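Glutamate receptor IIB (Drosophila melanogaster, PDB 4WXJ) binds glutamate through the two-lobed ligand-binding domain described here, probably to open a postsynaptic cation channel in muscle. Local coordinates at residues 19-24 / 40-45; 108-113 / 226-231; 140-145 / 196-201. One frame throughout, in Å; residues are numbered along the deposited sequence.

Interaction 1 of 3, residues 19-24 / 40-45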
ATOM      1  N   LYS A  19       6.940   2.777   6.301  1.00 30.08           N
ATOM      2  CA  LYS A  19       6.294   2.624   7.594  1.00 22.38           C
ATOM      3  C   LYS A  19       4.779   2.668   7.443  1.00 19.34           C
ATOM      4  O   LYS A  19       4.270   3.295   6.514  1.00 19.17           O
ATOM      5  CB  LYS A  19       6.760   3.716   8.552  1.00 33.22           C
ATOM      6  CG  LYS A  19       8.232   3.628   8.914  1.00 30.31           C
ATOM      7  CD  LYS A  19       8.668   4.823   9.743  1.00 43.57           C
ATOM      8  CE  LYS A  19      10.110   4.685  10.201  1.00 54.84           C
ATOM      9  NZ  LYS A  19      10.605   5.925  10.862  1.00 53.56           N
ATOM     10  N   PRO A  20       4.049   2.015   8.362  1.00 21.86           N
ATOM     11  CA  PRO A  20       4.530   1.236   9.509  1.00 20.44           C
ATOM     12  C   PRO A  20       4.707  -0.255   9.215  1.00 26.46           C
ATOM     13  O   PRO A  20       4.794  -1.055  10.145  1.00 28.64           O
ATOM     14  CB  PRO A  20       3.428   1.450  10.543  1.00 21.70           C
ATOM     15  CG  PRO A  20       2.188   1.553   9.724  1.00 21.00           C
ATOM     16  CD  PRO A  20       2.587   2.201   8.415  1.00 29.06           C
ATOM     17  N   TYR A  21       4.773  -0.620   7.939  1.00 21.46           N
ATOM     18  CA  TYR A  21       4.780  -2.027   7.554  1.00 23.64           C
ATOM     19  C   TYR A  21       6.168  -2.646   7.641  1.00 27.04           C
ATOM     20  O   TYR A  21       6.328  -3.758   8.146  1.00 21.85           O
ATOM     21  CB  TYR A  21       4.227  -2.182   6.136  1.00 26.44           C
ATOM     22  CG  TYR A  21       2.876  -1.531   5.962  1.00 22.36           C
ATOM     23  CD1 TYR A  21       1.712  -2.188   6.339  1.00 19.11           C
ATOM     24  CD2 TYR A  21       2.764  -0.252   5.433  1.00 19.08           C
ATOM     25  CE1 TYR A  21       0.475  -1.593   6.189  1.00 24.85           C
ATOM     26  CE2 TYR A  21       1.532   0.350   5.280  1.00 25.07           C
ATOM     27  CZ  TYR A  21       0.390  -0.323   5.664  1.00 21.56           C
ATOM     28  OH  TYR A  21      -0.840   0.271   5.507  1.00 25.70           O
ATOM     29  N   PHE A  22       7.169  -1.923   7.153  1.00 23.71           N
ATOM     30  CA  PHE A  22       8.528  -2.444   7.085  1.00 23.40           C
ATOM     31  C   PHE A  22       9.528  -1.298   7.019  1.00 20.19           C
ATOM     32  O   PHE A  22       9.447  -0.446   6.137  1.00 22.23           O
ATOM     33  CB  PHE A  22       8.679  -3.358   5.868  1.00 20.11           C
ATOM     34  CG  PHE A  22       9.987  -4.088   5.810  1.00 24.52           C
ATOM     35  CD1 PHE A  22      11.073  -3.544   5.143  1.00 31.96           C
ATOM     36  CD2 PHE A  22      10.129  -5.326   6.410  1.00 28.05           C
ATOM     37  CE1 PHE A  22      12.275  -4.218   5.085  1.00 29.43           C
ATOM     38  CE2 PHE A  22      11.328  -6.007   6.354  1.00 25.56           C
ATOM     39  CZ  PHE A  22      12.402  -5.452   5.688  1.00 30.04           C
ATOM     40  N   SER A  23      10.466  -1.276   7.961  1.00 23.77           N
ATOM     41  CA  SER A  23      11.476  -0.226   7.993  1.00 33.56           C
ATOM     42  C   SER A  23      12.713  -0.664   8.768  1.00 27.46           C
ATOM     43  O   SER A  23      12.692  -1.659   9.493  1.00 24.06           O
ATOM     44  CB  SER A  23      10.905   1.050   8.611  1.00 27.44           C
ATOM     45  OG  SER A  23      10.493   0.829   9.947  1.00 29.40           O
ATOM     46  N   TRP A  24      13.788   0.098   8.608  1.00 31.14           N
ATOM     47  CA  TRP A  24      15.047  -0.201   9.274  1.00 25.81           C
ATOM     48  C   TRP A  24      14.994   0.213  10.737  1.00 26.99           C
ATOM     49  O   TRP A  24      14.695   1.363  11.056  1.00 28.53           O
ATOM     50  CB  TRP A  24      16.203   0.505   8.566  1.00 31.01           C
ATOM     51  CG  TRP A  24      16.441   0.004   7.179  1.00 35.91           C
ATOM     52  CD1 TRP A  24      15.827   0.429   6.037  1.00 41.85           C
ATOM     53  CD2 TRP A  24      17.357  -1.023   6.785  1.00 42.16           C
ATOM     54  NE1 TRP A  24      16.307  -0.269   4.955  1.00 38.79           N
ATOM     55  CE2 TRP A  24      17.245  -1.167   5.388  1.00 47.60           C
ATOM     56  CE3 TRP A  24      18.260  -1.836   7.477  1.00 44.92           C
ATOM     57  CZ2 TRP A  24      18.004  -2.089   4.670  1.00 45.43           C
ATOM     58  CZ3 TRP A  24      19.012  -2.750   6.764  1.00 53.37           C
ATOM     59  CH2 TRP A  24      18.880  -2.869   5.375  1.00 47.73           C
ATOM     60  N   GLU A  40      11.645  -3.848  11.342  1.00 29.13           N
ATOM     61  CA  GLU A  40      10.469  -3.818  12.203  1.00 27.93           C
ATOM     62  C   GLU A  40       9.264  -3.310  11.419  1.00 20.56           C
ATOM     63  O   GLU A  40       9.414  -2.734  10.341  1.00 21.39           O
ATOM     64  CB  GLU A  40      10.714  -2.933  13.425  1.00 36.67           C
ATOM     65  CG  GLU A  40      10.898  -1.457  13.098  1.00 36.18           C
ATOM     66  CD  GLU A  40      11.180  -0.620  14.329  1.00 39.43           C
ATOM     67  OE1 GLU A  40      11.172  -1.179  15.447  1.00 40.33           O
ATOM     68  OE2 GLU A  40      11.411   0.598  14.182  1.00 40.24           O
ATOM     69  N   GLY A  41       8.075  -3.524  11.971  1.00 22.08           N
ATOM     70  CA  GLY A  41       6.849  -3.048  11.357  1.00 26.48           C
ATOM     71  C   GLY A  41       5.753  -4.093  11.348  1.00 22.71           C
ATOM     72  O   GLY A  41       5.973  -5.248  11.717  1.00 20.23           O
ATOM     73  N   TYR A  42       4.567  -3.666  10.927  1.00 24.32           N
ATOM     74  CA  TYR A  42       3.396  -4.533  10.844  1.00 24.86           C
ATOM     75  C   TYR A  42       3.690  -5.814  10.071  1.00 22.36           C
ATOM     76  O   TYR A  42       3.350  -6.910  10.518  1.00 25.76           O
ATOM     77  CB  TYR A  42       2.237  -3.782  10.180  1.00 21.80           C
ATOM     78  CG  TYR A  42       0.995  -4.618   9.977  1.00 22.14           C
ATOM     79  CD1 TYR A  42       0.877  -5.469   8.885  1.00 19.35           C
ATOM     80  CD2 TYR A  42      -0.063  -4.552  10.872  1.00 19.81           C
ATOM     81  CE1 TYR A  42      -0.251  -6.237   8.698  1.00 25.20           C
ATOM     82  CE2 TYR A  42      -1.199  -5.313  10.690  1.00 21.96           C
ATOM     83  CZ  TYR A  42      -1.287  -6.155   9.602  1.00 19.77           C
ATOM     84  OH  TYR A  42      -2.414  -6.916   9.416  1.00 19.02           O
ATOM     85  N   ALA A  43       4.317  -5.669   8.908  1.00 26.37           N
ATOM     86  CA  ALA A  43       4.583  -6.807   8.038  1.00 20.91           C
ATOM     87  C   ALA A  43       5.623  -7.733   8.656  1.00 24.03           C
ATOM     88  O   ALA A  43       5.584  -8.943   8.446  1.00 23.77           O
ATOM     89  CB  ALA A  43       5.041  -6.333   6.672  1.00 19.83           C
ATOM     90  N   VAL A  44       6.552  -7.164   9.418  1.00 22.32           N
ATOM     91  CA  VAL A  44       7.566  -7.966  10.092  1.00 21.06           C
ATOM     92  C   VAL A  44       6.912  -8.847  11.155  1.00 25.93           C
ATOM     93  O   VAL A  44       7.156 -10.052  11.204  1.00 28.32           O
ATOM     94  CB  VAL A  44       8.651  -7.083  10.739  1.00 23.55           C
ATOM     95  CG1 VAL A  44       9.661  -7.937  11.505  1.00 22.09           C
ATOM     96  CG2 VAL A  44       9.361  -6.252   9.679  1.00 24.29           C
ATOM     97  N   ASP A  45       6.085  -8.241  12.001  1.00 28.01           N
ATOM     98  CA  ASP A  45       5.354  -8.988  13.019  1.00 29.12           C
ATOM     99  C   ASP A  45       4.483 -10.086  12.408  1.00 29.79           C
ATOM    100  O   ASP A  45       4.421 -11.196  12.935  1.00 28.12           O
ATOM    101  CB  ASP A  45       4.474  -8.048  13.848  1.00 23.21           C
ATOM    102  CG  ASP A  45       5.277  -7.136  14.759  1.00 34.64           C
ATOM    103  OD1 ASP A  45       6.497  -7.357  14.917  1.00 27.02           O
ATOM    104  OD2 ASP A  45       4.675  -6.199  15.328  1.00 26.70           O
TER
HETATM  105  O   HOH W   1       7.935   0.144  10.155  1.00 21.21           O
HETATM  106  O   HOH W   2      12.153   1.656  11.753  1.00 36.05           O
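P20 and Y21 direct their carbonyl oxygens at the first turn of helix 42-54, and here the contact is tightest. P20 O accepts Y42 N at 2.7 Å, with 164° at the hydrogen; Y21 O takes A43 N at 2.9 Å on a lone pair. G41, the N-cap residue, has no side chain to stand in the way, and P20 O comes within 3.1 Å of G41 CA. A43 CB lies beside Y21 O, 3.2 Å away. Y21 and F22 form a classic beta bulge of the ligand-binding domain. With CG anti to the backbone N (chi1 -172°), the F22 ring reaches V44, its CD2 3.5 Å from V44 CG2, the two side chains crossing at about a right angle. Y21 turns its CB away from the helix start; its ring touches D96 of the glutamate site and its OH is hydrogen-bonded to N203 of helix 201-208.

The solvent side is looser. S23 and E40 form an antiparallel hydrogen-bonded pair, S23 N donating to E40 O at 3.0 Å and E40 N to S23 O, but S23 OG and E40 CG stay 3.9 Å apart. One water donates to S23 OG and E40 O, while another accepts from S23 OG and donates to W24 O and E40 OE2.

Main-chain oxygens thus satisfy two N-H groups at the start of the helix, and probably offset some of its positive end, whereas the polar side chains of S23 and E40 are linked by water.

Interaction 2 of 3, residues 108-113 / 226-231; sequences DFTVPF and YGIAVP
T110 packs against I228 with both branches of its side chain. Its CB stands 3.9 Å from I228 O, the oxygen that also accepts the T110 backbone N-H. From there OG1 lies between the backbone N and carbonyl carbon (chi1 64°), where it accepts I228 N at 3.1 Å and donates to V111 O at 2.9 Å. The methyl branch, CG2, lies 3.5 Å from I228 O and also against I228 CB. L240, S241 and I244 of helix 237-250 touch the same threonine.

The hydroxyl takes the N-H that T110 O would accept in regular pairing, probably a consequence of the corner the chain turns at V111. Before the corner the pairing is ordinary antiparallel sheet: D108 with V230 is a hydrogen-bonded pair, D108 N to V230 O measuring 2.7 Å, and F109 with A229 a non-hydrogen-bonded one. The N-to-C directions of the short axes of 108-110 and 226-230 differ by 141°, a twisted antiparallel pair. Both belong to the long strands 108-123 and 214-230, which in glutamate receptor ligand-binding domains pass between the two lobes of the periplasmic-binding-protein-like fold.

F109 sets one ring face over A229, CE2 to CB 3.9 Å, while G227 O lies at its edge. Past the corner F113 N bonds to Y226 O at 2.9 Å. The F113 ring then receives Y226 CB over one face, offset toward the rim, in a CH-pi contact, 4.0 Å from CB to the ring centroid and 27° off the normal, with I228 N at its edge. The Y226 ring itself continues to the glutamate pocket, touching D96 and T98.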
ATOM      1  N   ASP A 108      -0.027 -15.057  -7.607  1.00 31.27           N
ATOM      2  CA  ASP A 108      -1.152 -15.460  -6.771  1.00 25.97           C
ATOM      3  C   ASP A 108      -1.199 -14.606  -5.510  1.00 18.49           C
ATOM      4  O   ASP A 108      -0.244 -13.899  -5.193  1.00 19.88           O
ATOM      5  CB  ASP A 108      -1.047 -16.942  -6.404  1.00 26.72           C
ATOM      6  CG  ASP A 108      -2.370 -17.672  -6.531  1.00 32.95           C
ATOM      7  OD1 ASP A 108      -3.407 -17.115  -6.113  1.00 34.94           O
ATOM      8  OD2 ASP A 108      -2.373 -18.805  -7.055  1.00 39.80           O
ATOM      9  N   PHE A 109      -2.320 -14.677  -4.798  1.00 18.45           N
ATOM     10  CA  PHE A 109      -2.473 -13.985  -3.524  1.00 13.61           C
ATOM     11  C   PHE A 109      -3.092 -14.905  -2.485  1.00 19.06           C
ATOM     12  O   PHE A 109      -3.880 -15.792  -2.812  1.00 22.17           O
ATOM     13  CB  PHE A 109      -3.341 -12.735  -3.679  1.00 22.13           C
ATOM     14  CG  PHE A 109      -2.582 -11.514  -4.113  1.00 21.50           C
ATOM     15  CD1 PHE A 109      -2.455 -11.198  -5.456  1.00 29.06           C
ATOM     16  CD2 PHE A 109      -2.001 -10.678  -3.176  1.00 23.45           C
ATOM     17  CE1 PHE A 109      -1.758 -10.072  -5.855  1.00 20.00           C
ATOM     18  CE2 PHE A 109      -1.306  -9.551  -3.570  1.00 29.07           C
ATOM     19  CZ  PHE A 109      -1.184  -9.248  -4.911  1.00 22.42           C
ATOM     20  N   THR A 110      -2.726 -14.687  -1.229  1.00 26.82           N
ATOM     21  CA  THR A 110      -3.392 -15.352  -0.122  1.00 26.34           C
ATOM     22  C   THR A 110      -4.742 -14.689   0.088  1.00 24.80           C
ATOM     23  O   THR A 110      -5.073 -13.713  -0.589  1.00 24.26           O
ATOM     24  CB  THR A 110      -2.575 -15.269   1.180  1.00 23.39           C
ATOM     25  OG1 THR A 110      -2.467 -13.900   1.592  1.00 19.35           O
ATOM     26  CG2 THR A 110      -1.185 -15.849   0.983  1.00 23.63           C
ATOM     27  N   VAL A 111      -5.524 -15.217   1.021  1.00 19.57           N
ATOM     28  CA  VAL A 111      -6.684 -14.489   1.509  1.00 25.19           C
ATOM     29  C   VAL A 111      -6.178 -13.164   2.068  1.00 20.05           C
ATOM     30  O   VAL A 111      -5.049 -13.093   2.552  1.00 18.99           O
ATOM     31  CB  VAL A 111      -7.450 -15.256   2.601  1.00 21.49           C
ATOM     32  CG1 VAL A 111      -8.093 -16.502   2.027  1.00 29.47           C
ATOM     33  CG2 VAL A 111      -6.524 -15.611   3.760  1.00 26.27           C
ATOM     34  N   PRO A 112      -7.001 -12.109   2.002  1.00 19.57           N
ATOM     35  CA  PRO A 112      -6.491 -10.834   2.518  1.00 22.70           C
ATOM     36  C   PRO A 112      -6.267 -10.840   4.026  1.00 17.82           C
ATOM     37  O   PRO A 112      -6.972 -11.554   4.740  1.00 15.79           O
ATOM     38  CB  PRO A 112      -7.595  -9.838   2.150  1.00 19.26           C
ATOM     39  CG  PRO A 112      -8.384 -10.497   1.070  1.00 29.27           C
ATOM     40  CD  PRO A 112      -8.323 -11.961   1.370  1.00 29.59           C
ATOM     41  N   PHE A 113      -5.299 -10.054   4.495  1.00 23.24           N
ATOM     42  CA  PHE A 113      -5.076  -9.884   5.930  1.00 22.79           C
ATOM     43  C   PHE A 113      -5.538  -8.508   6.404  1.00 17.57           C
ATOM     44  O   PHE A 113      -5.488  -8.206   7.595  1.00 21.34           O
ATOM     45  CB  PHE A 113      -3.597 -10.099   6.284  1.00 16.25           C
ATOM     46  CG  PHE A 113      -2.650  -9.148   5.600  1.00 19.96           C
ATOM     47  CD1 PHE A 113      -2.390  -7.897   6.136  1.00 15.23           C
ATOM     48  CD2 PHE A 113      -1.995  -9.522   4.437  1.00 15.69           C
ATOM     49  CE1 PHE A 113      -1.510  -7.030   5.513  1.00 15.77           C
ATOM     50  CE2 PHE A 113      -1.115  -8.661   3.811  1.00 18.54           C
ATOM     51  CZ  PHE A 113      -0.871  -7.413   4.350  1.00 14.54           C
ATOM     52  N   TYR A 226      -5.459  -5.895   1.274  1.00 12.14           N
ATOM     53  CA  TYR A 226      -4.049  -6.274   1.292  1.00 11.87           C
ATOM     54  C   TYR A 226      -3.929  -7.787   1.377  1.00 29.77           C
ATOM     55  O   TYR A 226      -4.594  -8.422   2.196  1.00 18.67           O
ATOM     56  CB  TYR A 226      -3.308  -5.649   2.474  1.00 19.44           C
ATOM     57  CG  TYR A 226      -3.194  -4.142   2.455  1.00 12.09           C
ATOM     58  CD1 TYR A 226      -3.299  -3.420   1.272  1.00 16.67           C
ATOM     59  CD2 TYR A 226      -2.971  -3.440   3.631  1.00 12.22           C
ATOM     60  CE1 TYR A 226      -3.191  -2.041   1.269  1.00 12.05           C
ATOM     61  CE2 TYR A 226      -2.861  -2.067   3.635  1.00 15.39           C
ATOM     62  CZ  TYR A 226      -2.972  -1.373   2.454  1.00 12.18           C
ATOM     63  OH  TYR A 226      -2.858  -0.002   2.465  1.00 14.19           O
ATOM     64  N   GLY A 227      -3.067  -8.354   0.539  1.00 20.02           N
ATOM     65  CA  GLY A 227      -2.821  -9.782   0.541  1.00 18.05           C
ATOM     66  C   GLY A 227      -1.341 -10.083   0.407  1.00 17.22           C
ATOM     67  O   GLY A 227      -0.577  -9.272  -0.118  1.00 18.62           O
ATOM     68  N   ILE A 228      -0.934 -11.247   0.899  1.00 15.59           N
ATOM     69  CA  ILE A 228       0.427 -11.716   0.698  1.00 22.87           C
ATOM     70  C   ILE A 228       0.539 -12.297  -0.704  1.00 11.99           C
ATOM     71  O   ILE A 228      -0.235 -13.176  -1.084  1.00 17.10           O
ATOM     72  CB  ILE A 228       0.833 -12.772   1.744  1.00 30.22           C
ATOM     73  CG1 ILE A 228       0.896 -12.130   3.134  1.00 31.34           C
ATOM     74  CG2 ILE A 228       2.182 -13.398   1.373  1.00 22.30           C
ATOM     75  CD1 ILE A 228       1.260 -13.089   4.257  1.00 33.76           C
ATOM     76  N   ALA A 229       1.504 -11.800  -1.468  1.00 20.32           N
ATOM     77  CA  ALA A 229       1.712 -12.261  -2.833  1.00 24.94           C
ATOM     78  C   ALA A 229       2.641 -13.472  -2.856  1.00 25.92           C
ATOM     79  O   ALA A 229       3.659 -13.495  -2.162  1.00 22.17           O
ATOM     80  CB  ALA A 229       2.278 -11.141  -3.690  1.00 24.48           C
ATOM     81  N   VAL A 230       2.274 -14.474  -3.649  1.00 24.56           N
ATOM     82  CA  VAL A 230       3.109 -15.649  -3.858  1.00 30.46           C
ATOM     83  C   VAL A 230       3.083 -16.032  -5.336  1.00 36.17           C
ATOM     84  O   VAL A 230       2.169 -15.636  -6.060  1.00 32.35           O
ATOM     85  CB  VAL A 230       2.643 -16.847  -3.003  1.00 24.48           C
ATOM     86  CG1 VAL A 230       2.697 -16.500  -1.521  1.00 37.21           C
ATOM     87  CG2 VAL A 230       1.233 -17.283  -3.401  1.00 28.72           C
ATOM     88  N   PRO A 231       4.085 -16.803  -5.792  1.00 37.78           N
ATOM     89  CA  PRO A 231       4.090 -17.234  -7.195  1.00 39.31           C
ATOM     90  C   PRO A 231       2.841 -18.033  -7.544  1.00 27.24           C
ATOM     91  O   PRO A 231       2.298 -18.715  -6.675  1.00 32.49           O
ATOM     92  CB  PRO A 231       5.348 -18.104  -7.295  1.00 41.95           C
ATOM     93  CG  PRO A 231       6.208 -17.670  -6.162  1.00 48.80           C
ATOM     94  CD  PRO A 231       5.267 -17.293  -5.064  1.00 44.57           C
TER

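Interaction 3 of 3, residues 140-145 / 196-201. With GLU (glutamic acid), chain C.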
ATOM      1  N   VAL A 140      -7.062  23.455  -6.432  1.00 30.44           N
ATOM      2  CA  VAL A 140      -6.319  22.450  -5.682  1.00 24.84           C
ATOM      3  C   VAL A 140      -6.048  21.239  -6.569  1.00 28.32           C
ATOM      4  O   VAL A 140      -6.971  20.518  -6.942  1.00 22.61           O
ATOM      5  CB  VAL A 140      -7.088  22.000  -4.424  1.00 34.25           C
ATOM      6  CG1 VAL A 140      -6.321  20.906  -3.680  1.00 34.83           C
ATOM      7  CG2 VAL A 140      -7.351  23.187  -3.511  1.00 28.61           C
ATOM      8  N   GLN A 141      -4.782  21.022  -6.906  1.00 25.39           N
ATOM      9  CA  GLN A 141      -4.396  19.861  -7.697  1.00 19.77           C
ATOM     10  C   GLN A 141      -4.382  18.621  -6.809  1.00 33.51           C
ATOM     11  O   GLN A 141      -4.415  18.729  -5.584  1.00 29.63           O
ATOM     12  CB  GLN A 141      -3.027  20.072  -8.345  1.00 23.43           C
ATOM     13  CG  GLN A 141      -2.989  21.213  -9.353  1.00 31.01           C
ATOM     14  CD  GLN A 141      -1.665  21.299 -10.088  1.00 34.78           C
ATOM     15  OE1 GLN A 141      -0.626  20.884  -9.571  1.00 30.10           O
ATOM     16  NE2 GLN A 141      -1.698  21.833 -11.305  1.00 34.28           N
ATOM     17  N   PHE A 142      -4.341  17.445  -7.427  1.00 20.12           N
ATOM     18  CA  PHE A 142      -4.335  16.197  -6.672  1.00 19.18           C
ATOM     19  C   PHE A 142      -3.744  15.052  -7.484  1.00 21.05           C
ATOM     20  O   PHE A 142      -3.721  15.098  -8.714  1.00 23.37           O
ATOM     21  CB  PHE A 142      -5.752  15.841  -6.219  1.00 11.87           C
ATOM     22  CG  PHE A 142      -6.770  15.870  -7.324  1.00 22.42           C
ATOM     23  CD1 PHE A 142      -7.446  17.039  -7.628  1.00 25.31           C
ATOM     24  CD2 PHE A 142      -7.055  14.728  -8.053  1.00 23.32           C
ATOM     25  CE1 PHE A 142      -8.381  17.070  -8.643  1.00 27.40           C
ATOM     26  CE2 PHE A 142      -7.991  14.753  -9.070  1.00 20.69           C
ATOM     27  CZ  PHE A 142      -8.655  15.925  -9.364  1.00 24.03           C
ATOM     28  N   GLY A 143      -3.262  14.026  -6.786  1.00 21.98           N
ATOM     29  CA  GLY A 143      -2.663  12.881  -7.444  1.00 22.42           C
ATOM     30  C   GLY A 143      -2.502  11.666  -6.552  1.00 23.19           C
ATOM     31  O   GLY A 143      -2.947  11.658  -5.402  1.00 20.43           O
ATOM     32  N   THR A 144      -1.855  10.640  -7.099  1.00 24.50           N
ATOM     33  CA  THR A 144      -1.664   9.366  -6.414  1.00 19.87           C
ATOM     34  C   THR A 144      -0.233   8.874  -6.587  1.00 18.55           C
ATOM     35  O   THR A 144       0.585   9.520  -7.241  1.00 18.81           O
ATOM     36  CB  THR A 144      -2.619   8.274  -6.955  1.00 27.66           C
ATOM     37  OG1 THR A 144      -2.263   7.947  -8.305  1.00 22.19           O
ATOM     38  CG2 THR A 144      -4.063   8.739  -6.913  1.00 30.84           C
ATOM     39  N   ILE A 145       0.062   7.717  -6.006  1.00 14.94           N
ATOM     40  CA  ILE A 145       1.335   7.058  -6.245  1.00 22.47           C
ATOM     41  C   ILE A 145       1.362   6.538  -7.676  1.00 20.36           C
ATOM     42  O   ILE A 145       0.411   5.906  -8.136  1.00 19.04           O
ATOM     43  CB  ILE A 145       1.571   5.906  -5.260  1.00 24.76           C
ATOM     44  CG1 ILE A 145       1.751   6.468  -3.850  1.00 19.72           C
ATOM     45  CG2 ILE A 145       2.804   5.094  -5.660  1.00 25.30           C
ATOM     46  CD1 ILE A 145       1.674   5.426  -2.759  1.00 32.00           C
ATOM     47  N   ALA A 196      -3.759  17.946  -2.853  1.00 19.92           N
ATOM     48  CA  ALA A 196      -4.384  16.900  -2.055  1.00 12.02           C
ATOM     49  C   ALA A 196      -3.910  15.540  -2.553  1.00 30.76           C
ATOM     50  O   ALA A 196      -3.664  15.357  -3.744  1.00 20.63           O
ATOM     51  CB  ALA A 196      -5.890  17.007  -2.126  1.00 14.14           C
ATOM     52  N   PHE A 197      -3.781  14.587  -1.638  1.00 23.70           N
ATOM     53  CA  PHE A 197      -3.210  13.287  -1.964  1.00 19.58           C
ATOM     54  C   PHE A 197      -4.254  12.189  -1.807  1.00 18.28           C
ATOM     55  O   PHE A 197      -4.804  11.986  -0.725  1.00 18.22           O
ATOM     56  CB  PHE A 197      -1.994  13.010  -1.073  1.00 19.99           C
ATOM     57  CG  PHE A 197      -1.195  11.803  -1.483  1.00 24.94           C
ATOM     58  CD1 PHE A 197      -0.727  11.672  -2.779  1.00 33.35           C
ATOM     59  CD2 PHE A 197      -0.889  10.814  -0.562  1.00 27.11           C
ATOM     60  CE1 PHE A 197       0.015  10.567  -3.155  1.00 31.84           C
ATOM     61  CE2 PHE A 197      -0.146   9.710  -0.931  1.00 23.09           C
ATOM     62  CZ  PHE A 197       0.306   9.585  -2.229  1.00 27.79           C
ATOM     63  N   LEU A 198      -4.536  11.499  -2.908  1.00 16.38           N
ATOM     64  CA  LEU A 198      -5.463  10.378  -2.899  1.00 15.98           C
ATOM     65  C   LEU A 198      -4.709   9.110  -2.519  1.00 21.46           C
ATOM     66  O   LEU A 198      -3.751   8.717  -3.188  1.00 15.73           O
ATOM     67  CB  LEU A 198      -6.132  10.234  -4.265  1.00 19.16           C
ATOM     68  CG  LEU A 198      -7.185  11.299  -4.571  1.00 25.60           C
ATOM     69  CD1 LEU A 198      -7.115  11.714  -6.028  1.00 31.16           C
ATOM     70  CD2 LEU A 198      -8.575  10.795  -4.220  1.00 24.43           C
ATOM     71  N   MET A 199      -5.139   8.478  -1.431  1.00 20.84           N
ATOM     72  CA  MET A 199      -4.400   7.361  -0.860  1.00 11.66           C
ATOM     73  C   MET A 199      -5.321   6.408  -0.116  1.00 14.17           C
ATOM     74  O   MET A 199      -6.502   6.686   0.077  1.00 13.68           O
ATOM     75  CB  MET A 199      -3.315   7.876   0.086  1.00 17.50           C
ATOM     76  CG  MET A 199      -3.858   8.610   1.301  1.00 23.10           C
ATOM     77  SD  MET A 199      -2.589   9.508   2.220  1.00 27.32           S
ATOM     78  CE  MET A 199      -1.461   8.183   2.648  1.00 24.79           C
ATOM     79  N   GLU A 200      -4.760   5.282   0.305  1.00 10.16           N
ATOM     80  CA  GLU A 200      -5.517   4.263   1.007  1.00 10.78           C
ATOM     81  C   GLU A 200      -5.735   4.664   2.462  1.00 15.06           C
ATOM     82  O   GLU A 200      -4.866   5.275   3.086  1.00 10.81           O
ATOM     83  CB  GLU A 200      -4.793   2.922   0.897  1.00 10.91           C
ATOM     84  CG  GLU A 200      -4.800   2.384  -0.530  1.00 13.74           C
ATOM     85  CD  GLU A 200      -3.882   1.194  -0.734  1.00 24.60           C
ATOM     86  OE1 GLU A 200      -2.972   0.988   0.093  1.00 16.99           O
ATOM     87  OE2 GLU A 200      -4.072   0.467  -1.731  1.00 24.07           O
ATOM     88  N   THR A 201      -6.910   4.325   2.987  1.00 15.38           N
ATOM     89  CA  THR A 201      -7.347   4.799   4.298  1.00 18.67           C
ATOM     90  C   THR A 201      -6.426   4.349   5.427  1.00 24.22           C
ATOM     91  O   THR A 201      -6.256   5.059   6.421  1.00 20.55           O
ATOM     92  CB  THR A 201      -8.776   4.324   4.599  1.00 15.04           C
ATOM     93  OG1 THR A 201      -8.864   2.908   4.394  1.00 14.24           O
ATOM     94  CG2 THR A 201      -9.765   5.025   3.684  1.00 21.94           C
TER
HETATM   95  N   GLU C 301      -1.146  -0.412  -1.623  1.00 15.97           N
HETATM   96  CA  GLU C 301      -0.980   0.234  -2.954  1.00 13.27           C
HETATM   97  C   GLU C 301      -0.426  -0.764  -3.963  1.00 20.41           C
HETATM   98  O   GLU C 301      -0.328  -1.956  -3.668  1.00 17.46           O
HETATM   99  CB  GLU C 301      -0.060   1.448  -2.841  1.00 14.41           C
HETATM  100  CG  GLU C 301      -0.685   2.648  -2.145  1.00 19.12           C
HETATM  101  CD  GLU C 301      -1.584   3.478  -3.052  1.00 17.37           C
HETATM  102  OE1 GLU C 301      -2.280   4.373  -2.530  1.00 22.62           O
HETATM  103  OE2 GLU C 301      -1.598   3.245  -4.282  1.00 22.59           O
HETATM  104  OXT GLU C 301      -0.069  -0.412  -5.090  1.00 18.23           O
HETATM  105  O   HOH W   3      -1.648   6.601  -3.858  1.00 20.56           O
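Two parallel strands, 141-143 and 196-200, pair at one side of the mixed sheet and run out at the glutamate pocket; F142 is matched with A196 and G143 with F197. The short axes differ by 24°. A196 N bonds to Q141 O at 2.9 Å and L198 N to G143 O at 3.0 Å, while the bond from G143 N to A196 O is weak. On one face F142 and L198 lie side by side, F142 CD2 to L198 CD1 3.6 Å, both in touch with M169 of helix 160-171. On the other, F197 extends along the partner strand, with CG anti to the backbone N (chi1 -170°), until I145 CG1 meets CZ at the ring's edge, 3.8 Å away.

Beyond the pairing both segments reach the ligand. I145 CD1 packs on the glutamate CG at 3.7 Å, and a water accepting I145 N sits 2.7 Å from ligand OE1 and also near L198 O. E200 OE1 accepts the ligand amino N at 2.9 Å, its OE2 more weakly; T98 OG1 is hydrogen-bonded to OE2 and Y226 OH to OE1, which probably fixes the rotation of the carboxylate. With an alanine in place of E200, the ligand's amino group would probably lose its acidic mate, and Y226 OH and T98 OG1 an acceptor.

The arrangement is consistent with a pocket that pairs the ligand's ammonium with a carboxylate and packs I145 on its methylene carbon.

Along the chain, interaction 1 closes before interaction 2 opens, and interaction 3 is nested inside the loop that interaction 2 closes. Centres of interactions 1 and 2 lie about 17 Å apart, yet the two touch, Y42 OH packing on F113 CD1 at 3.4 Å. Interaction 3 is centred about 25 Å from interaction 2, on the opposite side of the chain's centre, but they share the four-stranded sheet and meet at Y226 OH and E200 OE1, 2.6 Å apart. Interactions 1 and 3 are centred about 23 Å apart, their nearest atoms about 6 Å. As in this family, 1 and 2 probably lie in one lobe and 3 in the other, consistent with glutamate being held between two lobes.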